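Side-chain contacts in inner membrane protein (Salmonella typhimurium LT2, PDB 2QJV), which is an uncharacterised nickel-binding cupin protein of the KduI/IolB family that probably acts as an isomerase, perhaps on a sugar acid such as glucuronate: residues Q17-S20 with P21-G25; C9-S13 with G14-H18; T175-E178 with G179-T182. The protein carries 2 engineered substitutions. All blocks are in the same frame, centred on the assembly; numbering follows the deposited sequence. Where two conformers were deposited one is given.

Contact 1: Q17-S20 with P21-G25; sequences QHIS and PQNAG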
ATOM      1  N   GLN A  17       7.504   8.536  23.520  1.00 32.17           N
ATOM      2  CA  GLN A  17       7.941   8.869  22.151  1.00 36.94           C
ATOM      3  C   GLN A  17       9.458   8.740  22.024  1.00 36.42           C
ATOM      4  O   GLN A  17      10.182   9.263  22.842  1.00 37.24           O
ATOM      5  CB  GLN A  17       7.520  10.287  21.703  1.00 37.18           C
ATOM      6  CG  GLN A  17       5.993  10.402  21.334  1.00 36.44           C
ATOM      7  CD  GLN A  17       5.588   9.683  20.070  1.00 38.08           C
ATOM      8  OE1 GLN A  17       6.433   9.095  19.374  1.00 35.56           O
ATOM      9  NE2 GLN A  17       4.285   9.690  19.773  1.00 33.04           N
ATOM     10  N   HIS A  18       9.897   8.005  21.010  1.00 36.88           N
ATOM     11  CA  HIS A  18      11.325   7.810  20.721  1.00 38.19           C
ATOM     12  C   HIS A  18      11.541   7.864  19.206  1.00 32.85           C
ATOM     13  O   HIS A  18      11.356   6.865  18.495  1.00 37.21           O
ATOM     14  CB  HIS A  18      11.925   6.503  21.310  1.00 37.64           C
ATOM     15  CG  HIS A  18      13.364   6.319  20.930  1.00 36.81           C
ATOM     16  ND1 HIS A  18      14.360   7.154  21.391  1.00 37.85           N
ATOM     17  CD2 HIS A  18      13.961   5.462  20.061  1.00 39.60           C
ATOM     18  CE1 HIS A  18      15.510   6.815  20.829  1.00 42.63           C
ATOM     19  NE2 HIS A  18      15.299   5.780  20.031  1.00 35.39           N
ATOM     20  N   ILE A  19      11.948   9.044  18.743  0.50 35.87           N
ATOM     21  CA  ILE A  19      12.208   9.297  17.333  0.50 35.08           C
ATOM     22  C   ILE A  19      13.693   9.577  17.188  0.50 35.38           C
ATOM     23  O   ILE A  19      14.225  10.499  17.807  0.50 36.97           O
ATOM     24  CB  ILE A  19      11.375  10.498  16.773  0.50 36.61           C
ATOM     25  CG1 ILE A  19       9.888  10.381  17.167  0.50 36.05           C
ATOM     26  CG2 ILE A  19      11.571  10.625  15.233  0.50 34.54           C
ATOM     27  CD1 ILE A  19       9.217   9.058  16.718  0.50 26.44           C
ATOM     28  N   SER A  20      14.371   8.769  16.378  1.00 37.34           N
ATOM     29  CA  SER A  20      15.816   8.897  16.185  1.00 36.39           C
ATOM     30  C   SER A  20      16.112   9.018  14.711  1.00 35.53           C
ATOM     31  O   SER A  20      15.297   8.589  13.871  1.00 34.46           O
ATOM     32  CB  SER A  20      16.532   7.671  16.770  1.00 33.86           C
ATOM     33  OG  SER A  20      16.251   6.472  16.073  1.00 33.29           O
ATOM     34  N   PRO A  21      17.279   9.587  14.373  1.00 34.21           N
ATOM     35  CA  PRO A  21      17.656   9.562  12.960  1.00 35.11           C
ATOM     36  C   PRO A  21      17.589   8.144  12.348  1.00 33.86           C
ATOM     37  O   PRO A  21      17.125   7.966  11.217  1.00 32.48           O
ATOM     38  CB  PRO A  21      19.074  10.147  12.974  1.00 34.76           C
ATOM     39  CG  PRO A  21      19.101  11.031  14.162  1.00 32.08           C
ATOM     40  CD  PRO A  21      18.260  10.332  15.189  1.00 35.59           C
ATOM     41  N   GLN A  22      17.968   7.128  13.128  1.00 33.87           N
ATOM     42  CA  GLN A  22      17.969   5.748  12.668  1.00 34.92           C
ATOM     43  C   GLN A  22      16.561   5.205  12.367  1.00 34.24           C
ATOM     44  O   GLN A  22      16.365   4.542  11.339  1.00 34.26           O
ATOM     45  CB  GLN A  22      18.689   4.849  13.684  1.00 35.16           C
ATOM     46  CG  GLN A  22      20.160   5.184  13.853  1.00 35.54           C
ATOM     47  CD  GLN A  22      20.482   6.096  15.029  1.00 39.28           C
ATOM     48  OE1 GLN A  22      19.724   6.956  15.441  1.00 36.38           O
ATOM     49  NE2 GLN A  22      21.639   5.832  15.626  1.00 52.53           N
ATOM     50  N   ASN A  23      15.583   5.508  13.226  1.00 35.12           N
ATOM     51  CA  ASN A  23      14.217   5.032  12.948  1.00 36.46           C
ATOM     52  C   ASN A  23      13.378   5.991  12.075  1.00 36.23           C
ATOM     53  O   ASN A  23      12.320   5.612  11.598  1.00 35.38           O
ATOM     54  CB  ASN A  23      13.488   4.573  14.277  1.00 33.21           C
ATOM     55  CG  ASN A  23      13.090   5.679  15.213  1.00 34.92           C
ATOM     56  OD1 ASN A  23      12.834   6.838  14.824  1.00 34.32           O
ATOM     57  ND2 ASN A  23      12.967   5.314  16.507  1.00 33.55           N
ATOM     58  N   ALA A  24      13.848   7.231  11.891  1.00 36.00           N
ATOM     59  CA  ALA A  24      13.166   8.235  11.059  1.00 35.17           C
ATOM     60  C   ALA A  24      13.647   8.175   9.606  1.00 37.41           C
ATOM     61  O   ALA A  24      12.993   8.686   8.716  1.00 39.26           O
ATOM     62  CB  ALA A  24      13.344   9.634  11.641  1.00 32.29           C
ATOM     63  N   GLY A  25      14.769   7.507   9.349  1.00 36.15           N
ATOM     64  CA  GLY A  25      15.295   7.448   7.992  1.00 35.68           C
ATOM     65  C   GLY A  25      15.934   8.773   7.571  1.00 33.80           C
ATOM     66  O   GLY A  25      15.854   9.164   6.422  1.00 33.01           O
TER
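Ser20 and Asn23 exchange hydrogen bonds across the start of a short helix and form a capping box. Ser20 is the N-cap. Its OG accepts from the backbone N of Asn23 at 3.1 Å. In return, the OD1 of Asn23 accepts from the backbone N of Ser20 at 2.9 Å. That second bond is nearly straight at the hydrogen (173°), yet the donor sits well above the carbonyl plane of the amide and not on a lone pair. The first torsion of Asn23 (chi1 72°) holds CG between its own backbone N and carbonyl carbon, which folds the amide back over Ser20.

The other end of the same amide binds the strand. Asn23 ND2 donates to the backbone O of His18 at 3.0 Å, with the acceptor slightly out of the amide plane. One side chain therefore ties down two backbone positions, and its rotation is fixed by both. The amide lies almost perpendicular to the His18 imidazole, 83° between planes, and ND2 comes within 3.7 Å of CD2. The backbone adds a helical bond from Ala24 N to Ser20 O.

Apolar contact is slight. Ala24 CB lies 4.1 Å from Ile19 CG2 in one of the two conformers of Ile19. Gln22 bends at chi2, which carries OE1 to 3.5 Å from Ser20 CB.

His18 and Ser20 have further partners. Asp32 binds His18 ND1, and Glu27 of the second subunit binds both His18 NE2 and Ser20 OG. The strand 16-19 is outermost in its six-stranded sheet within the chain and pairs with the strand 30-35. The helix 21-24 follows it directly, and Gln22 packs on Trp26 of the second subunit.

Contact 2: C9-S13 with G14-H18; sequences CTSES and GNIQH
Gln17 brings its side-chain amide beside Cys9, and both the sulfur and the backbone N of Cys9 lie off the same face of it. Gln17 NE2 is 3.7 Å from Cys9 SG. It is 3.5 Å from Cys9 N, but both are donors and no bond forms. The bend at chi2 (-70°) turns the amide back toward Cys9. NE2 itself donates to the backbone O of Ser7 and of Arg219, which fixes how the amide is turned.

Ile16 fills the inside of the bend. Its CG1 lies between the backbone N and the carbonyl carbon (chi1 66°), and the two branches go separate ways. CD1 meets Cys9 SG at 3.5 Å, though Cys9 was deposited in two conformers and the sulfur contacts hold for one of them. CG2 packs against the 11-13 backbone, 3.3 Å from Ser11 O. Ser11 OG touches the same methyl and also donates to Ser13 O at 2.9 Å, a bond inside the loop.

The chain closes on itself through one backbone bond, Thr10 N to Ile16 O at 3.2 Å. A water bridges Thr10 OG1 to the backbone O of Asn15, and it donates to that oxygen at 2.7 Å. Thr10 OG1 also bonds to Thr175 OG1 of the second subunit.

Asn15 is the centre of an inverse gamma turn, and the chain turns a corner there. Its ND2 bonds to Val33 O and Asp32 OD1. Ile16 and Gln17 then form a classic beta bulge opposite Val33. In this way the loop 9-13 folds back along the start of the strand 16-19, which runs antiparallel to the strand 30-35.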
ATOM      1  N   CYS A   9       1.939   7.174  20.271  0.50 42.35           N
ATOM      2  CA  CYS A   9       2.634   6.771  21.519  0.50 45.49           C
ATOM      3  C   CYS A   9       2.690   5.249  21.754  0.50 47.73           C
ATOM      4  O   CYS A   9       1.697   4.525  21.550  0.50 44.44           O
ATOM      5  CB  CYS A   9       2.042   7.426  22.771  0.50 47.68           C
ATOM      6  SG  CYS A   9       2.677   9.052  23.075  0.50 38.72           S
ATOM      7  N   THR A  10       3.869   4.772  22.163  1.00 48.40           N
ATOM      8  CA  THR A  10       4.052   3.322  22.437  1.00 50.17           C
ATOM      9  C   THR A  10       3.560   2.852  23.820  1.00 49.95           C
ATOM     10  O   THR A  10       3.380   1.641  24.015  1.00 49.31           O
ATOM     11  CB  THR A  10       5.584   2.871  22.251  1.00 53.25           C
ATOM     12  OG1 THR A  10       6.444   3.607  23.155  1.00 44.92           O
ATOM     13  CG2 THR A  10       6.086   3.025  20.788  1.00 43.97           C
ATOM     14  N   SER A  11       3.300   3.815  24.725  1.00 49.84           N
ATOM     15  CA  SER A  11       2.836   3.577  26.113  1.00 46.11           C
ATOM     16  C   SER A  11       2.219   4.843  26.742  1.00 45.81           C
ATOM     17  O   SER A  11       2.245   5.933  26.147  1.00 42.14           O
ATOM     18  CB  SER A  11       4.023   3.111  26.959  1.00 44.43           C
ATOM     19  OG  SER A  11       5.104   4.042  26.862  1.00 51.18           O
ATOM     20  N   GLU A  12       1.684   4.721  27.955  1.00 44.31           N
ATOM     21  CA  GLU A  12       1.187   5.879  28.693  1.00 46.59           C
ATOM     22  C   GLU A  12       2.251   6.492  29.625  1.00 42.63           C
ATOM     23  O   GLU A  12       2.194   7.680  29.971  1.00 42.20           O
ATOM     24  CB  GLU A  12      -0.030   5.508  29.537  1.00 50.34           C
ATOM     25  CG  GLU A  12      -1.244   4.995  28.748  1.00 61.50           C
ATOM     26  CD  GLU A  12      -2.516   4.929  29.624  1.00 60.87           C
ATOM     27  OE1 GLU A  12      -2.783   5.893  30.394  1.00 74.43           O
ATOM     28  OE2 GLU A  12      -3.251   3.914  29.525  1.00 84.75           O
ATOM     29  N   SER A  13       3.222   5.675  30.029  1.00 37.40           N
ATOM     30  CA  SER A  13       4.297   6.138  30.917  1.00 38.14           C
ATOM     31  C   SER A  13       5.691   5.759  30.384  1.00 36.92           C
ATOM     32  O   SER A  13       5.852   4.870  29.512  1.00 34.93           O
ATOM     33  CB  SER A  13       4.065   5.617  32.336  1.00 39.15           C
ATOM     34  OG  SER A  13       4.376   4.276  32.450  1.00 46.83           O
ATOM     35  N   GLY A  14       6.697   6.426  30.935  1.00 37.35           N
ATOM     36  CA  GLY A  14       8.065   6.238  30.471  1.00 37.18           C
ATOM     37  C   GLY A  14       8.378   6.972  29.194  1.00 34.82           C
ATOM     38  O   GLY A  14       7.892   8.090  28.964  1.00 32.87           O
ATOM     39  N   ASN A  15       9.164   6.330  28.317  1.00 35.51           N
ATOM     40  CA  ASN A  15       9.635   6.942  27.058  1.00 35.92           C
ATOM     41  C   ASN A  15       8.597   6.769  25.946  1.00 33.02           C
ATOM     42  O   ASN A  15       8.758   5.969  25.039  1.00 33.68           O
ATOM     43  CB  ASN A  15      10.970   6.305  26.701  1.00 36.27           C
ATOM     44  CG  ASN A  15      11.730   6.986  25.529  1.00 33.78           C
ATOM     45  OD1 ASN A  15      12.621   6.328  24.951  1.00 35.39           O
ATOM     46  ND2 ASN A  15      11.438   8.249  25.205  1.00 36.27           N
ATOM     47  N   ILE A  16       7.500   7.493  26.086  1.00 35.29           N
ATOM     48  CA  ILE A  16       6.289   7.322  25.229  1.00 35.18           C
ATOM     49  C   ILE A  16       6.524   7.669  23.757  1.00 33.22           C
ATOM     50  O   ILE A  16       5.844   7.146  22.844  1.00 33.17           O
ATOM     51  CB  ILE A  16       5.069   8.144  25.810  1.00 34.08           C
ATOM     52  CG1 ILE A  16       5.294   9.664  25.748  1.00 36.44           C
ATOM     53  CG2 ILE A  16       4.761   7.701  27.222  1.00 32.30           C
ATOM     54  CD1 ILE A  16       3.978  10.466  25.982  1.00 37.58           C
ATOM     55  N   GLN A  17       7.504   8.536  23.520  1.00 32.17           N
ATOM     56  CA  GLN A  17       7.941   8.869  22.151  1.00 36.94           C
ATOM     57  C   GLN A  17       9.458   8.740  22.024  1.00 36.42           C
ATOM     58  O   GLN A  17      10.182   9.263  22.842  1.00 37.24           O
ATOM     59  CB  GLN A  17       7.520  10.287  21.703  1.00 37.18           C
ATOM     60  CG  GLN A  17       5.993  10.402  21.334  1.00 36.44           C
ATOM     61  CD  GLN A  17       5.588   9.683  20.070  1.00 38.08           C
ATOM     62  OE1 GLN A  17       6.433   9.095  19.374  1.00 35.56           O
ATOM     63  NE2 GLN A  17       4.285   9.690  19.773  1.00 33.04           N
ATOM     64  N   HIS A  18       9.897   8.005  21.010  1.00 36.88           N
ATOM     65  CA  HIS A  18      11.325   7.810  20.721  1.00 38.19           C
ATOM     66  C   HIS A  18      11.541   7.864  19.206  1.00 32.85           C
ATOM     67  O   HIS A  18      11.356   6.865  18.495  1.00 37.21           O
ATOM     68  CB  HIS A  18      11.925   6.503  21.310  1.00 37.64           C
ATOM     69  CG  HIS A  18      13.364   6.319  20.930  1.00 36.81           C
ATOM     70  ND1 HIS A  18      14.360   7.154  21.391  1.00 37.85           N
ATOM     71  CD2 HIS A  18      13.961   5.462  20.061  1.00 39.60           C
ATOM     72  CE1 HIS A  18      15.510   6.815  20.829  1.00 42.63           C
ATOM     73  NE2 HIS A  18      15.299   5.780  20.031  1.00 35.39           N
TER
HETATM   74  O   HOH W   1       8.538   4.924  22.605  1.00 24.11           O

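Contact 3: T175-E178 with G179-T182; sequences TAVE and GQET
Val177 and Glu181 stand on the same face of a small antiparallel hairpin, and their side chains meet at a slant. Val177 CG2 is 4.1 Å from Glu181 CB. The other methyl, CG1, turns toward the bend and lies 3.9 Å from Gln180 CB. The valine thus sits over two successive residues of the returning chain.

Glu181 runs extended from the backbone, with CG anti to its own N (chi1 -168°). This lays the side chain alongside the backbone of Thr175, where CG is 3.4 Å from Thr175 O. The carboxylate at its tip reaches back to the backbone of Thr175. OE2 accepts from Asp174 N, and weakly from Thr175 N at 3.3 Å, while OE1 bonds to Thr255 OG1. Both carboxylate oxygens have partners, which limits how the group can turn.

The backbone sets this spacing. Val177 O accepts twice, from Gln180 N at 2.8 Å and from Glu181 N at 2.9 Å. The Glu181 donor lies in the carbonyl plane on a lone pair, and the Gln180 donor is tilted from it. Val177 N donates to Glu181 O at 3.0 Å.

Ala176 packs on Trp34 of the third subunit, and Val177 packs on Ser13 of that chain. The bend from Val177 to Gln180 has type II turn angles, with Gly179 at positive phi. Gln180 and Glu181 both face Val177, a classic beta bulge in a tight beta hairpin.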
ATOM      1  N   THR A 175      15.620  21.245   0.900  1.00 36.33           N
ATOM      2  CA  THR A 175      16.676  21.327  -0.078  1.00 36.79           C
ATOM      3  C   THR A 175      17.558  22.538   0.186  1.00 37.33           C
ATOM      4  O   THR A 175      17.052  23.615   0.468  1.00 38.10           O
ATOM      5  CB  THR A 175      16.104  21.485  -1.516  1.00 37.74           C
ATOM      6  OG1 THR A 175      15.145  20.453  -1.762  1.00 38.30           O
ATOM      7  CG2 THR A 175      17.218  21.462  -2.595  1.00 31.90           C
ATOM      8  N   ALA A 176      18.874  22.327   0.136  1.00 35.94           N
ATOM      9  CA  ALA A 176      19.864  23.415   0.170  1.00 35.08           C
ATOM     10  C   ALA A 176      19.827  24.179  -1.180  1.00 35.12           C
ATOM     11  O   ALA A 176      20.279  23.664  -2.214  1.00 33.66           O
ATOM     12  CB  ALA A 176      21.252  22.867   0.481  1.00 32.96           C
ATOM     13  N   VAL A 177      19.236  25.383  -1.160  1.00 34.45           N
ATOM     14  CA  VAL A 177      19.166  26.339  -2.271  1.00 35.01           C
ATOM     15  C   VAL A 177      19.738  27.663  -1.700  1.00 37.74           C
ATOM     16  O   VAL A 177      19.045  28.401  -0.979  1.00 35.53           O
ATOM     17  CB  VAL A 177      17.733  26.562  -2.824  1.00 34.70           C
ATOM     18  CG1 VAL A 177      17.766  27.436  -4.115  1.00 34.19           C
ATOM     19  CG2 VAL A 177      16.957  25.216  -3.038  1.00 38.46           C
ATOM     20  N   GLU A 178      20.991  27.942  -2.034  1.00 40.72           N
ATOM     21  CA  GLU A 178      21.741  29.068  -1.465  1.00 44.91           C
ATOM     22  C   GLU A 178      20.919  30.364  -1.439  1.00 42.69           C
ATOM     23  O   GLU A 178      20.408  30.812  -2.480  1.00 39.47           O
ATOM     24  CB  GLU A 178      23.046  29.299  -2.223  1.00 45.51           C
ATOM     25  CG  GLU A 178      24.018  30.236  -1.499  1.00 51.91           C
ATOM     26  CD  GLU A 178      25.270  30.526  -2.313  1.00 57.09           C
ATOM     27  OE1 GLU A 178      25.257  30.387  -3.582  1.00 68.26           O
ATOM     28  OE2 GLU A 178      26.276  30.914  -1.665  1.00 76.72           O
ATOM     29  N   GLY A 179      20.776  30.903  -0.223  1.00 43.82           N
ATOM     30  CA  GLY A 179      20.039  32.141   0.049  1.00 45.21           C
ATOM     31  C   GLY A 179      18.516  32.070  -0.019  1.00 44.94           C
ATOM     32  O   GLY A 179      17.847  33.106   0.143  1.00 45.15           O
ATOM     33  N   GLN A 180      17.967  30.880  -0.273  1.00 41.03           N
ATOM     34  CA  GLN A 180      16.523  30.686  -0.450  1.00 41.59           C
ATOM     35  C   GLN A 180      15.933  29.660   0.458  1.00 38.70           C
ATOM     36  O   GLN A 180      14.841  29.867   0.977  1.00 37.35           O
ATOM     37  CB  GLN A 180      16.183  30.253  -1.891  1.00 44.32           C
ATOM     38  CG  GLN A 180      16.548  31.297  -2.967  1.00 57.91           C
ATOM     39  CD  GLN A 180      15.747  32.619  -2.841  1.00 69.84           C
ATOM     40  OE1 GLN A 180      14.506  32.614  -2.749  1.00 74.53           O
ATOM     41  NE2 GLN A 180      16.462  33.745  -2.843  1.00 72.97           N
ATOM     42  N   GLU A 181      16.607  28.505   0.583  1.00 34.26           N
ATOM     43  CA  GLU A 181      16.095  27.420   1.354  1.00 34.40           C
ATOM     44  C   GLU A 181      17.225  26.588   1.973  1.00 31.08           C
ATOM     45  O   GLU A 181      18.313  26.500   1.431  1.00 31.75           O
ATOM     46  CB  GLU A 181      15.206  26.533   0.454  1.00 34.70           C
ATOM     47  CG  GLU A 181      14.372  25.527   1.177  1.00 36.59           C
ATOM     48  CD  GLU A 181      13.435  24.759   0.263  1.00 38.85           C
ATOM     49  OE1 GLU A 181      12.795  25.377  -0.628  1.00 40.14           O
ATOM     50  OE2 GLU A 181      13.305  23.547   0.472  1.00 36.40           O
ATOM     51  N   THR A 182      16.937  26.001   3.110  1.00 34.58           N
ATOM     52  CA  THR A 182      17.831  25.061   3.764  1.00 36.19           C
ATOM     53  C   THR A 182      17.096  23.717   3.926  1.00 36.67           C
ATOM     54  O   THR A 182      15.869  23.662   3.928  1.00 36.31           O
ATOM     55  CB  THR A 182      18.321  25.558   5.163  1.00 35.00           C
ATOM     56  OG1 THR A 182      17.196  25.961   5.946  1.00 38.02           O
ATOM     57  CG2 THR A 182      19.334  26.710   5.038  1.00 35.24           C
TER

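Overall arrangement
Contacts 1 and 2 are consecutive. They share Gln17 and His18 on the strand 16-19, and their centres lie about 13 Å apart. Contact 2 shapes the entry to this strand and contact 1 its exit. Contact 3 is distant within the chain: its centre is about 25 Å from that of contact 1 and about 35 Å from that of contact 2. In the assembly, Thr175 to Val177 of one subunit pack on residues 10-15 of another, so contacts 2 and 3 meet between chains. The Thr182 side chain of contact 3 is about 10 Å from a bound nickel ion, and His171, His173, Glu186 and His229 form a nickel site.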